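Local atomic coordinates of TetR transcriptional regulator (Chloroflexus aurantiacus, PDB entry 3QBM), a protein that probably binds DNA as a dimeric transcriptional regulator of the TetR family and carries magnesium ions in the crystal. Residues Asn21-Ala26 against Asn108-Glu112. Residues are numbered along the deposited sequence; the frame is centred on the assembly and turned at random.
Sequences NVSGYA and NTAIE. With MG (magnesium ion), chain C.
The carboxylate of Glu112 takes two consecutive backbone N-H groups just past the end of helix 2-23, those of Tyr25 and Ala26. Glu112 OE1 accepts from Tyr25 N at 2.8 Å. Glu112 OE2 accepts from Ala26 N at 3.1 Å. Both bonds are nearly straight, and each oxygen is met on its syn side, a little out of the carboxylate plane. With CG anti to the backbone N (chi1 -174°) and an extended chain, Glu112 reaches from helix 105-113 to the turn that follows helix 2-23. Gly24, at positive phi, has its CA 3.3 Å from Glu112 OE1, where a CB would collide with that oxygen. A lysine in place of Glu112 would probably leave the N-H groups of Tyr25 and Ala26 without their shared acceptor and bring its own positive charge towards them.

Followed outward, Tyr25 first lays its CB 3.7 Å from Glu112 OE1, which CG also faces, and CD2 then passes 3.1 Å from the same oxygen at the ring edge. CE2 and CZ lie near Thr109 OG1 and CG2. At the tip, OH lies 2.9 Å from Thr109 OG1, and that OG1 is also hydrogen-bonded to Pro105 O. Phe20 stacks on the ring. In the TetR architecture this contact joins the end of the first helix and the following turn of the probable DNA-binding domain to helix 105-113 of the C-terminal domain.

Within the last turn of helix 2-23, Asn21 OD1 accepts a hydrogen bond from Asn108 ND2, bent at 151° and arriving from above the carbonyl plane. The two amides are turned 42° apart; Asn108 ND2 also bonds Gly102 O, while Asn21 ND2 bonds Val101 O. A water donates to both Asn21 OD1 and Thr109 OG1, and Ile111 O binds magnesium at 2.0 Å with Asp114.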
# COMPACT_ATOMS: atom_id res chain seq x y z
N ASN A 21 -11.99 -6.82 4.29
CA ASN A 21 -10.92 -5.88 4.59
C ASN A 21 -9.70 -6.54 5.25
O ASN A 21 -8.54 -6.07 5.08
CB ASN A 21 -11.42 -4.75 5.48
CG ASN A 21 -10.57 -3.52 5.35
OD1 ASN A 21 -10.13 -3.20 4.26
ND2 ASN A 21 -10.36 -2.80 6.47
N VAL A 22 -9.96 -7.62 5.97
CA VAL A 22 -8.93 -8.39 6.65
C VAL A 22 -8.36 -9.53 5.82
O VAL A 22 -7.13 -9.62 5.65
CB VAL A 22 -9.50 -8.97 7.98
CG1 VAL A 22 -8.57 -10.02 8.57
CG2 VAL A 22 -9.80 -7.84 8.93
N SER A 23 -9.24 -10.39 5.29
CA SER A 23 -8.83 -11.61 4.64
C SER A 23 -8.87 -11.54 3.12
O SER A 23 -8.53 -12.51 2.44
CB SER A 23 -9.71 -12.79 5.14
OG SER A 23 -9.52 -12.94 6.52
N GLY A 24 -9.30 -10.40 2.60
CA GLY A 24 -9.39 -10.20 1.19
C GLY A 24 -10.68 -10.77 0.62
O GLY A 24 -11.46 -11.44 1.31
N TYR A 25 -10.87 -10.52 -0.66
CA TYR A 25 -12.03 -11.01 -1.40
C TYR A 25 -11.89 -12.52 -1.68
O TYR A 25 -12.75 -13.31 -1.31
CB TYR A 25 -12.24 -10.14 -2.66
CG TYR A 25 -12.47 -8.66 -2.30
CD1 TYR A 25 -13.74 -8.18 -2.01
CD2 TYR A 25 -11.41 -7.74 -2.22
CE1 TYR A 25 -13.97 -6.84 -1.65
CE2 TYR A 25 -11.64 -6.41 -1.83
CZ TYR A 25 -12.93 -5.98 -1.55
OH TYR A 25 -13.24 -4.69 -1.19
N ALA A 26 -10.77 -12.96 -2.24
CA ALA A 26 -10.62 -14.40 -2.54
C ALA A 26 -10.50 -15.23 -1.25
O ALA A 26 -10.95 -16.38 -1.19
CB ALA A 26 -9.40 -14.64 -3.45
N ASN A 108 -6.21 -1.55 0.96
CA ASN A 108 -6.32 -3.00 0.95
C ASN A 108 -6.93 -3.54 -0.37
O ASN A 108 -6.46 -4.55 -0.91
CB ASN A 108 -7.13 -3.47 2.15
CG ASN A 108 -6.43 -3.25 3.48
OD1 ASN A 108 -5.24 -2.91 3.55
ND2 ASN A 108 -7.20 -3.41 4.56
N THR A 109 -7.99 -2.90 -0.88
CA THR A 109 -8.64 -3.33 -2.10
C THR A 109 -7.76 -3.02 -3.31
O THR A 109 -7.77 -3.79 -4.26
CB THR A 109 -10.04 -2.71 -2.27
OG1 THR A 109 -10.86 -3.01 -1.12
CG2 THR A 109 -10.72 -3.18 -3.57
N ALA A 110 -6.94 -1.95 -3.24
CA ALA A 110 -6.03 -1.64 -4.33
C ALA A 110 -5.08 -2.79 -4.57
O ALA A 110 -4.89 -3.17 -5.71
CB ALA A 110 -5.20 -0.36 -4.03
N ILE A 111 -4.41 -3.26 -3.51
CA ILE A 111 -3.42 -4.31 -3.67
C ILE A 111 -4.03 -5.60 -4.25
O ILE A 111 -3.43 -6.25 -5.10
CB ILE A 111 -2.65 -4.59 -2.35
CG1 ILE A 111 -1.46 -3.64 -2.21
CG2 ILE A 111 -2.10 -6.02 -2.30
CD1 ILE A 111 -1.74 -2.23 -2.46
N GLU A 112 -5.24 -5.96 -3.81
CA GLU A 112 -5.87 -7.17 -4.35
C GLU A 112 -6.38 -7.00 -5.77
O GLU A 112 -6.15 -7.88 -6.64
CB GLU A 112 -7.03 -7.63 -3.48
CG GLU A 112 -7.59 -8.99 -3.98
CD GLU A 112 -8.37 -9.79 -2.94
OE1 GLU A 112 -8.74 -9.22 -1.91
OE2 GLU A 112 -8.58 -11.01 -3.16
MG MG C . -2.10 -6.67 -6.57
O HOH W 1 -11.36 -3.74 1.87
O HOH W 2 -7.85 -12.71 -0.66
O HOH W 3 -3.62 -8.04 -7.56
O HOH W 4 -0.79 -5.22 -5.86
O HOH W 5 -1.25 -8.04 -5.40
O HOH W 6 -0.83 -7.11 -8.23